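Local coordinates for protein hydroquinone dioxygenase large subunit (Pseudomonas sp., PDB 4ZXA) that forms the large subunit of a two-subunit, Fe2+-dependent hydroquinone 1,2-dioxygenase of the cupin type, which probably cleaves the hydroquinone ring with molecular oxygen, at residues R167-P176 and D227-V237; D196-V204 and A216-R225. All coordinates share one frame; numbering follows the deposited sequence.

Contact 1 of 2, residues R167-P176 and D227-V237. With H8N (4-hydroxybenzonitrile), chain J.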
loop_
_atom_site.group_PDB
_atom_site.type_symbol
_atom_site.label_atom_id
_atom_site.label_comp_id
_atom_site.label_asym_id
_atom_site.label_seq_id
_atom_site.Cartn_x
_atom_site.Cartn_y
_atom_site.Cartn_z
ATOM N N ARG E 167 13.121 -13.847 -17.080
ATOM C CA ARG E 167 13.964 -13.116 -18.000
ATOM C C ARG E 167 15.381 -13.687 -17.944
ATOM O O ARG E 167 16.040 -13.653 -16.915
ATOM C CB ARG E 167 13.897 -11.610 -17.724
ATOM C CG ARG E 167 12.754 -10.897 -18.501
ATOM C CD ARG E 167 12.034 -9.870 -17.642
ATOM N NE ARG E 167 11.256 -8.909 -18.425
ATOM C CZ ARG E 167 10.077 -8.414 -18.042
ATOM N NH1 ARG E 167 9.549 -8.814 -16.898
ATOM N NH2 ARG E 167 9.415 -7.538 -18.796
ATOM N N PHE E 168 15.816 -14.272 -19.052
ATOM C CA PHE E 168 17.167 -14.811 -19.154
ATOM C C PHE E 168 18.114 -13.668 -19.464
ATOM O O PHE E 168 17.854 -12.861 -20.365
ATOM C CB PHE E 168 17.234 -15.857 -20.265
ATOM C CG PHE E 168 18.589 -16.476 -20.444
ATOM C CD1 PHE E 168 19.560 -15.849 -21.216
ATOM C CD2 PHE E 168 18.889 -17.693 -19.858
ATOM C CE1 PHE E 168 20.803 -16.419 -21.388
ATOM C CE2 PHE E 168 20.130 -18.270 -20.033
ATOM C CZ PHE E 168 21.089 -17.637 -20.795
ATOM N N ARG E 169 19.211 -13.588 -18.720
ATOM C CA ARG E 169 20.178 -12.519 -18.934
ATOM C C ARG E 169 21.592 -13.076 -19.019
ATOM O O ARG E 169 22.036 -13.782 -18.122
ATOM C CB ARG E 169 20.087 -11.480 -17.803
ATOM C CG ARG E 169 18.693 -10.854 -17.598
ATOM C CD ARG E 169 18.493 -10.397 -16.132
ATOM N NE ARG E 169 17.121 -9.959 -15.840
ATOM C CZ ARG E 169 16.549 -9.997 -14.633
ATOM N NH1 ARG E 169 17.209 -10.457 -13.570
ATOM N NH2 ARG E 169 15.300 -9.574 -14.490
ATOM N N ILE E 170 22.306 -12.757 -20.091
ATOM C CA ILE E 170 23.736 -13.034 -20.109
ATOM C C ILE E 170 24.420 -12.144 -19.068
ATOM O O ILE E 170 24.233 -10.935 -19.061
ATOM C CB ILE E 170 24.370 -12.754 -21.483
ATOM C CG1 ILE E 170 23.922 -13.787 -22.508
ATOM C CG2 ILE E 170 25.894 -12.751 -21.375
ATOM C CD1 ILE E 170 24.440 -13.519 -23.908
ATOM N N ALA E 171 25.205 -12.745 -18.189
ATOM C CA ALA E 171 25.936 -11.987 -17.183
ATOM C C ALA E 171 26.991 -11.093 -17.826
ATOM O O ALA E 171 27.653 -11.484 -18.777
ATOM C CB ALA E 171 26.592 -12.936 -16.170
ATOM N N THR E 172 27.161 -9.895 -17.292
ATOM C CA THR E 172 28.225 -9.026 -17.769
ATOM C C THR E 172 29.581 -9.442 -17.201
ATOM O O THR E 172 29.801 -9.353 -15.991
ATOM C CB THR E 172 27.979 -7.561 -17.370
ATOM O OG1 THR E 172 26.667 -7.169 -17.768
ATOM C CG2 THR E 172 28.995 -6.661 -18.046
ATOM N N LYS E 173 30.497 -9.863 -18.071
ATOM C CA LYS E 173 31.873 -10.141 -17.649
ATOM C C LYS E 173 32.737 -8.882 -17.503
ATOM O O LYS E 173 33.504 -8.745 -16.545
ATOM C CB LYS E 173 32.569 -11.116 -18.598
ATOM C CG LYS E 173 34.053 -11.269 -18.242
ATOM C CD LYS E 173 34.770 -12.295 -19.090
ATOM C CE LYS E 173 34.794 -11.896 -20.544
ATOM N NZ LYS E 173 35.408 -12.976 -21.374
ATOM N N ARG E 174 32.626 -7.970 -18.461
ATOM C CA ARG E 174 33.460 -6.771 -18.464
ATOM C C ARG E 174 32.614 -5.518 -18.702
ATOM O O ARG E 174 32.557 -4.596 -17.877
ATOM C CB ARG E 174 34.513 -6.910 -19.568
ATOM C CG ARG E 174 35.815 -6.170 -19.323
ATOM C CD ARG E 174 36.890 -6.596 -20.336
ATOM N NE ARG E 174 38.101 -5.790 -20.204
ATOM C CZ ARG E 174 39.034 -5.652 -21.149
ATOM N NH1 ARG E 174 38.914 -6.277 -22.319
ATOM N NH2 ARG E 174 40.097 -4.883 -20.917
ATOM N N MET E 175 31.959 -5.501 -19.851
ATOM C CA MET E 175 31.135 -4.387 -20.250
ATOM C C MET E 175 30.175 -4.921 -21.302
ATOM O O MET E 175 30.518 -5.833 -22.042
ATOM C CB MET E 175 32.016 -3.263 -20.813
ATOM C CG MET E 175 31.255 -2.124 -21.470
ATOM S SD MET E 175 32.364 -0.854 -22.148
ATOM C CE MET E 175 32.822 -0.045 -20.631
ATOM N N PRO E 176 28.953 -4.389 -21.355
ATOM C CA PRO E 176 28.067 -4.794 -22.457
ATOM C C PRO E 176 28.657 -4.406 -23.816
ATOM O O PRO E 176 29.446 -3.452 -23.898
ATOM C CB PRO E 176 26.793 -3.988 -22.199
ATOM C CG PRO E 176 26.849 -3.631 -20.748
ATOM C CD PRO E 176 28.295 -3.488 -20.398
ATOM N N ASP E 227 13.480 -2.754 -19.870
ATOM C CA ASP E 227 12.089 -3.221 -19.856
ATOM C C ASP E 227 11.616 -3.626 -18.465
ATOM O O ASP E 227 10.535 -4.206 -18.322
ATOM C CB ASP E 227 11.919 -4.416 -20.801
ATOM C CG ASP E 227 12.843 -5.575 -20.444
ATOM O OD1 ASP E 227 14.062 -5.337 -20.222
ATOM O OD2 ASP E 227 12.355 -6.726 -20.376
ATOM N N VAL E 228 12.421 -3.329 -17.447
ATOM C CA VAL E 228 12.082 -3.667 -16.059
ATOM C C VAL E 228 12.406 -2.498 -15.149
ATOM O O VAL E 228 13.220 -1.646 -15.493
ATOM C CB VAL E 228 12.862 -4.906 -15.550
ATOM C CG1 VAL E 228 12.590 -6.109 -16.431
ATOM C CG2 VAL E 228 14.361 -4.614 -15.497
ATOM N N THR E 229 11.775 -2.456 -13.985
ATOM C CA THR E 229 12.055 -1.406 -13.012
ATOM C C THR E 229 12.672 -1.948 -11.721
ATOM O O THR E 229 12.517 -3.116 -11.387
ATOM C CB THR E 229 10.792 -0.626 -12.653
ATOM O OG1 THR E 229 9.866 -1.511 -12.009
ATOM C CG2 THR E 229 10.169 -0.056 -13.894
ATOM N N TRP E 230 13.374 -1.079 -11.005
ATOM C CA TRP E 230 14.042 -1.453 -9.764
ATOM C C TRP E 230 14.811 -2.764 -9.906
ATOM O O TRP E 230 14.541 -3.757 -9.203
ATOM C CB TRP E 230 13.035 -1.506 -8.639
ATOM C CG TRP E 230 12.218 -0.244 -8.549
ATOM C CD1 TRP E 230 10.974 -0.038 -9.064
ATOM C CD2 TRP E 230 12.599 0.977 -7.911
ATOM N NE1 TRP E 230 10.544 1.236 -8.776
ATOM C CE2 TRP E 230 11.528 1.882 -8.072
ATOM C CE3 TRP E 230 13.736 1.399 -7.217
ATOM C CZ2 TRP E 230 11.563 3.178 -7.551
ATOM C CZ3 TRP E 230 13.774 2.680 -6.703
ATOM C CH2 TRP E 230 12.693 3.554 -6.866
ATOM N N ASN E 231 15.770 -2.760 -10.832
ATOM C CA ASN E 231 16.593 -3.930 -11.072
ATOM C C ASN E 231 18.034 -3.614 -11.463
ATOM O O ASN E 231 18.381 -3.610 -12.641
ATOM C CB ASN E 231 15.945 -4.832 -12.114
ATOM C CG ASN E 231 16.494 -6.245 -12.067
ATOM O OD1 ASN E 231 16.567 -6.858 -11.001
ATOM N ND2 ASN E 231 16.905 -6.759 -13.215
ATOM N N PRO E 232 18.873 -3.347 -10.458
ATOM C CA PRO E 232 20.288 -3.058 -10.707
ATOM C C PRO E 232 20.898 -4.155 -11.575
ATOM O O PRO E 232 20.807 -5.335 -11.221
ATOM C CB PRO E 232 20.905 -3.072 -9.300
ATOM C CG PRO E 232 19.739 -2.729 -8.377
ATOM C CD PRO E 232 18.549 -3.398 -9.019
ATOM N N SER E 233 21.496 -3.762 -12.700
ATOM C CA SER E 233 22.087 -4.699 -13.639
ATOM C C SER E 233 23.489 -4.202 -14.036
ATOM O O SER E 233 23.676 -3.010 -14.308
ATOM C CB SER E 233 21.177 -4.837 -14.861
ATOM O OG SER E 233 21.646 -5.838 -15.744
ATOM N N VAL E 234 24.471 -5.106 -14.060
ATOM C CA VAL E 234 25.874 -4.712 -14.205
ATOM C C VAL E 234 26.206 -4.182 -15.608
ATOM O O VAL E 234 25.942 -4.856 -16.603
ATOM C CB VAL E 234 26.832 -5.891 -13.899
ATOM C CG1 VAL E 234 28.256 -5.502 -14.209
ATOM C CG2 VAL E 234 26.709 -6.330 -12.455
ATOM N N THR E 235 26.795 -2.984 -15.678
ATOM C CA THR E 235 27.214 -2.413 -16.955
ATOM C C THR E 235 28.712 -2.145 -17.058
ATOM O O THR E 235 29.187 -1.772 -18.114
ATOM C CB THR E 235 26.448 -1.112 -17.323
ATOM O OG1 THR E 235 26.529 -0.173 -16.247
ATOM C CG2 THR E 235 24.977 -1.403 -17.640
ATOM N N SER E 236 29.450 -2.318 -15.969
ATOM C CA SER E 236 30.903 -2.280 -16.043
ATOM C C SER E 236 31.530 -2.928 -14.811
ATOM O O SER E 236 31.061 -2.744 -13.679
ATOM C CB SER E 236 31.432 -0.851 -16.230
ATOM O OG SER E 236 31.083 -0.013 -15.143
ATOM N N VAL E 237 32.595 -3.686 -15.045
ATOM C CA VAL E 237 33.258 -4.425 -13.990
ATOM C C VAL E 237 34.705 -3.973 -13.817
ATOM O O VAL E 237 35.516 -4.103 -14.723
ATOM C CB VAL E 237 33.236 -5.935 -14.294
ATOM C CG1 VAL E 237 33.885 -6.724 -13.150
ATOM C CG2 VAL E 237 31.810 -6.403 -14.534
HETATM N NAA H8N J . 18.633 -1.084 -1.692
HETATM C CAC H8N J . 18.309 -1.008 -2.786
HETATM C CAI H8N J . 17.902 -0.867 -4.215
HETATM C CAF H8N J . 17.956 0.394 -4.794
HETATM C CAD H8N J . 17.582 0.567 -6.123
HETATM C CAH H8N J . 17.162 -0.546 -6.833
HETATM O OAB H8N J . 16.778 -0.386 -8.138
HETATM C CAE H8N J . 17.105 -1.810 -6.256
HETATM C CAG H8N J . 17.483 -1.972 -4.933
#
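Arg174 and Val237 run close together, their CA atoms 5.1 Å apart, whereas Arg167 and Val228, at the other end, stand 9.8 Å apart by the same measure and are joined by side chains. At the close end Val237 N donates to Arg174 O (3.0 Å), and Ser236 CA adds a C-H contact to the same oxygen. Val237 leans its CG2 against Lys173 O, while Pro176 CD comes close to Thr235 O. In the middle, Thr172 OG1 donates to Val234 O (2.7 Å) from above the carbonyl plane, 36° out of it. With chi1 at -52°, OG1 stands anti to its own carbonyl carbon and is turned to Val234 O; Ser182 is its second partner. Thr172 CB rests on Val234 CG1. At the far end Arg167 NE forms a salt bridge with Asp227 OD2 (3.1 Å), and NH2 adds a weak bond to the same oxygen. The guanidinium and carboxylate planes are 62° apart. Val228 CG1 sits over one guanidinium face, near its rim, and NH1 turns to Asp142. A leucine in place of Arg167 would probably leave both Asp227 and Asp142 without their mate. Asn231 ND2 lies over a face of the Arg169 guanidinium, 3.5 Å from NH2, without a hydrogen bond. Trp230 CA lies 3.4 Å from OAB of 4-hydroxybenzonitrile, and Pro232 CG 3.5 Å from its CAE. Through Asn231, loop 167-176 backs the pocket-lining run leading into strand 236-238, outermost in its sheet within this chain, in what is probably the cupin domain.

Contact 2 of 2, residues D196-V204 and A216-R225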
loop_
_atom_site.group_PDB
_atom_site.type_symbol
_atom_site.label_atom_id
_atom_site.label_comp_id
_atom_site.label_asym_id
_atom_site.label_seq_id
_atom_site.Cartn_x
_atom_site.Cartn_y
_atom_site.Cartn_z
ATOM N N ASP E 196 12.407 10.761 -25.193
ATOM C CA ASP E 196 13.118 11.968 -25.601
ATOM C C ASP E 196 14.625 11.821 -25.487
ATOM O O ASP E 196 15.358 12.763 -25.772
ATOM C CB ASP E 196 12.677 13.173 -24.758
ATOM C CG ASP E 196 13.006 13.000 -23.275
ATOM O OD1 ASP E 196 12.831 11.873 -22.772
ATOM O OD2 ASP E 196 13.440 13.978 -22.617
ATOM N N VAL E 197 15.089 10.658 -25.049
ATOM C CA VAL E 197 16.527 10.426 -24.863
ATOM C C VAL E 197 17.267 10.141 -26.179
ATOM O O VAL E 197 16.851 9.296 -26.958
ATOM C CB VAL E 197 16.751 9.268 -23.869
ATOM C CG1 VAL E 197 18.216 8.815 -23.843
ATOM C CG2 VAL E 197 16.286 9.687 -22.497
ATOM N N SER E 198 18.362 10.850 -26.428
ATOM C CA SER E 198 19.162 10.609 -27.625
ATOM C C SER E 198 19.388 9.114 -27.825
ATOM O O SER E 198 19.604 8.395 -26.859
ATOM C CB SER E 198 20.526 11.300 -27.508
ATOM O OG SER E 198 21.432 10.821 -28.501
ATOM N N GLN E 199 19.369 8.655 -29.074
ATOM C CA GLN E 199 19.670 7.257 -29.368
ATOM C C GLN E 199 20.998 7.096 -30.118
ATOM O O GLN E 199 21.265 6.057 -30.735
ATOM C CB GLN E 199 18.518 6.623 -30.142
ATOM C CG GLN E 199 17.211 6.626 -29.357
ATOM C CD GLN E 199 17.297 5.783 -28.085
ATOM O OE1 GLN E 199 17.704 4.611 -28.125
ATOM N NE2 GLN E 199 16.919 6.376 -26.951
ATOM N N ASP E 200 21.841 8.120 -30.047
ATOM C CA ASP E 200 23.101 8.094 -30.770
ATOM C C ASP E 200 24.168 7.335 -30.019
ATOM O O ASP E 200 24.316 7.509 -28.814
ATOM C CB ASP E 200 23.594 9.518 -31.050
ATOM C CG ASP E 200 22.622 10.311 -31.917
ATOM O OD1 ASP E 200 21.890 9.690 -32.741
ATOM O OD2 ASP E 200 22.588 11.557 -31.757
ATOM N N GLU E 201 24.905 6.500 -30.748
ATOM C CA GLU E 201 26.042 5.776 -30.207
ATOM C C GLU E 201 27.283 6.654 -30.315
ATOM O O GLU E 201 27.381 7.472 -31.228
ATOM C CB GLU E 201 26.272 4.461 -30.979
ATOM C CG GLU E 201 25.127 3.457 -30.932
ATOM C CD GLU E 201 24.904 2.869 -29.531
ATOM O OE1 GLU E 201 25.705 3.164 -28.609
ATOM O OE2 GLU E 201 23.918 2.112 -29.341
ATOM N N PRO E 202 28.247 6.477 -29.394
ATOM C CA PRO E 202 29.519 7.198 -29.510
ATOM C C PRO E 202 30.242 6.736 -30.776
ATOM O O PRO E 202 29.962 5.637 -31.269
ATOM C CB PRO E 202 30.318 6.721 -28.290
ATOM C CG PRO E 202 29.409 5.835 -27.495
ATOM C CD PRO E 202 28.299 5.408 -28.380
ATOM N N GLU E 203 31.153 7.549 -31.294
ATOM C CA GLU E 203 31.922 7.150 -32.466
ATOM C C GLU E 203 33.214 6.497 -32.027
ATOM O O GLU E 203 33.989 7.073 -31.240
ATOM C CB GLU E 203 32.208 8.343 -33.388
ATOM C CG GLU E 203 31.016 8.748 -34.276
ATOM C CD GLU E 203 31.257 10.021 -35.113
ATOM O OE1 GLU E 203 32.430 10.435 -35.292
ATOM O OE2 GLU E 203 30.255 10.605 -35.592
ATOM N N VAL E 204 33.435 5.281 -32.522
ATOM C CA VAL E 204 34.697 4.587 -32.305
ATOM C C VAL E 204 35.553 4.583 -33.572
ATOM O O VAL E 204 35.142 4.052 -34.613
ATOM C CB VAL E 204 34.477 3.135 -31.890
ATOM C CG1 VAL E 204 35.812 2.374 -31.909
ATOM C CG2 VAL E 204 33.817 3.076 -30.527
ATOM N N ALA E 216 32.970 1.307 -26.682
ATOM C CA ALA E 216 32.196 2.395 -26.113
ATOM C C ALA E 216 30.761 2.242 -26.586
ATOM O O ALA E 216 30.526 1.929 -27.750
ATOM C CB ALA E 216 32.768 3.720 -26.564
ATOM N N PHE E 217 29.801 2.434 -25.686
ATOM C CA PHE E 217 28.385 2.408 -26.072
ATOM C C PHE E 217 27.639 3.524 -25.368
ATOM O O PHE E 217 28.189 4.187 -24.490
ATOM C CB PHE E 217 27.736 1.055 -25.741
ATOM C CG PHE E 217 27.597 0.787 -24.260
ATOM C CD1 PHE E 217 28.706 0.493 -23.488
ATOM C CD2 PHE E 217 26.360 0.820 -23.651
ATOM C CE1 PHE E 217 28.587 0.248 -22.123
ATOM C CE2 PHE E 217 26.229 0.566 -22.297
ATOM C CZ PHE E 217 27.348 0.281 -21.529
ATOM N N SER E 218 26.390 3.749 -25.750
ATOM C CA SER E 218 25.602 4.755 -25.065
ATOM C C SER E 218 24.847 4.136 -23.909
ATOM O O SER E 218 23.907 3.371 -24.102
ATOM C CB SER E 218 24.625 5.441 -26.008
ATOM O OG SER E 218 23.710 6.222 -25.270
ATOM N N LEU E 219 25.270 4.485 -22.703
ATOM C CA LEU E 219 24.617 4.015 -21.501
ATOM C C LEU E 219 23.178 4.568 -21.353
ATOM O O LEU E 219 22.277 3.845 -20.940
ATOM C CB LEU E 219 25.479 4.348 -20.279
ATOM C CG LEU E 219 24.944 3.936 -18.903
ATOM C CD1 LEU E 219 24.855 2.407 -18.772
ATOM C CD2 LEU E 219 25.796 4.541 -17.781
ATOM N N PHE E 220 22.960 5.838 -21.684
ATOM C CA PHE E 220 21.616 6.415 -21.548
ATOM C C PHE E 220 20.630 5.724 -22.497
ATOM O O PHE E 220 19.471 5.472 -22.135
ATOM C CB PHE E 220 21.625 7.931 -21.773
ATOM C CG PHE E 220 22.269 8.710 -20.655
ATOM C CD1 PHE E 220 22.856 8.055 -19.573
ATOM C CD2 PHE E 220 22.280 10.103 -20.680
ATOM C CE1 PHE E 220 23.447 8.772 -18.531
ATOM C CE2 PHE E 220 22.868 10.826 -19.651
ATOM C CZ PHE E 220 23.455 10.156 -18.572
ATOM N N LYS E 221 21.109 5.417 -23.702
ATOM C CA LYS E 221 20.338 4.667 -24.691
ATOM C C LYS E 221 20.033 3.262 -24.181
ATOM O O LYS E 221 18.925 2.751 -24.292
ATOM C CB LYS E 221 21.118 4.577 -26.022
ATOM C CG LYS E 221 20.530 3.592 -27.030
ATOM C CD LYS E 221 21.376 3.484 -28.299
ATOM C CE LYS E 221 20.834 2.409 -29.240
ATOM N NZ LYS E 221 21.557 2.350 -30.540
ATOM N N TYR E 222 21.054 2.636 -23.634
ATOM C CA TYR E 222 20.931 1.303 -23.100
ATOM C C TYR E 222 19.893 1.317 -21.978
ATOM O O TYR E 222 18.987 0.475 -21.954
ATOM C CB TYR E 222 22.313 0.872 -22.615
ATOM C CG TYR E 222 22.398 -0.482 -21.967
ATOM C CD1 TYR E 222 22.741 -1.608 -22.704
ATOM C CD2 TYR E 222 22.173 -0.626 -20.609
ATOM C CE1 TYR E 222 22.841 -2.834 -22.107
ATOM C CE2 TYR E 222 22.253 -1.842 -20.011
ATOM C CZ TYR E 222 22.594 -2.944 -20.753
ATOM O OH TYR E 222 22.687 -4.159 -20.119
ATOM N N LEU E 223 19.997 2.287 -21.070
ATOM C CA LEU E 223 19.004 2.406 -20.004
ATOM C C LEU E 223 17.622 2.735 -20.569
ATOM O O LEU E 223 16.617 2.198 -20.110
ATOM C CB LEU E 223 19.416 3.439 -18.950
ATOM C CG LEU E 223 20.699 3.088 -18.188
ATOM C CD1 LEU E 223 20.995 4.137 -17.127
ATOM C CD2 LEU E 223 20.617 1.700 -17.572
ATOM N N SER E 224 17.572 3.597 -21.583
ATOM C CA SER E 224 16.281 4.032 -22.123
ATOM C C SER E 224 15.493 2.835 -22.631
ATOM O O SER E 224 14.272 2.904 -22.795
ATOM C CB SER E 224 16.452 5.082 -23.234
ATOM O OG SER E 224 16.892 4.512 -24.464
ATOM N N ARG E 225 16.204 1.745 -22.895
ATOM C CA ARG E 225 15.575 0.569 -23.465
ATOM C C ARG E 225 15.376 -0.535 -22.430
ATOM O O ARG E 225 15.057 -1.664 -22.777
ATOM C CB ARG E 225 16.357 0.086 -24.689
ATOM C CG ARG E 225 16.366 1.125 -25.823
ATOM C CD ARG E 225 17.300 0.756 -26.980
ATOM N NE ARG E 225 17.243 1.758 -28.041
ATOM C CZ ARG E 225 16.835 1.532 -29.289
ATOM N NH1 ARG E 225 16.457 0.322 -29.677
ATOM N NH2 ARG E 225 16.823 2.528 -30.163
HETATM O O HOH W 1 22.539 8.278 -26.721
#
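Pro202 presses its ring onto the Phe217-Ser218 peptide, where the strand 216-218 passes into a helix N-capped by Ser218. The loop 196-204 runs along this strand-to-helix junction and fills its hollows one by one. Pro202 CG reaches Phe217 C at 3.6 Å, and beside it Ala216 CB is a small bump between Pro202 CG and Val204 CG2. At the helical end, Val197 CG1 sits over the shallow dip between Phe220 CB and Ser224 CB, one turn apart, coming within 4.1 Å of the former. Gln199 folds back over the helix, bent at chi2 (-63°), and its amide joins three residues: NE2 donates to Ser224 OG and to Val197 O, while OE1 takes both NE (2.9 Å) and NH2 (3.0 Å) of Arg225. This side-on grip lies in the guanidinium plane and reaches OE1 from one face of the amide. The extended Lys221 chain passes Gln199, its CG close to OE1, and ends in a salt bridge from NZ to Glu201 OE2 (2.7 Å), on the anti side and tilted 28° from the carboxylate plane. The other carboxylate oxygen, OE1, accepts from Ser218 N, nearly in line with its own C-O bond. Strand residues on both segments pair with a strand of the small subunit, which carries the sheet across the interface. Between the ST turn of Ser198 and the N-cap lies one water: it donates to Asp200 O at 2.9 Å, makes a weak bond to Ser198 O, and stands 2.8 Å from Ser218 OG, the oxygen that caps Lys221 N.

Overall arrangement
Contacts 1 and 2 lie with their centres about 15 Å apart on the same side of the chain's centre and touch one another. Helix 219-224 is followed in the chain by strand 236-238, and the run 227-235 leads from the helix to the strand. They touch where Met175 CG meets Phe217 CE1 (3.6 Å) and where Thr235 CG2 meets Tyr222 CE2 (3.6 Å). Segment 227-237 of contact 1 lines the ligand pocket: Asn231 has its side chain about 13 Å from the cadmium ion, and Glu248 holds the bound 4-hydroxybenzonitrile by a hydrogen bond. Contact 2, its centre about 25 Å from the chain's centre, belongs to the interface with the small subunit, which also binds Arg174 and Ser236 of contact 1.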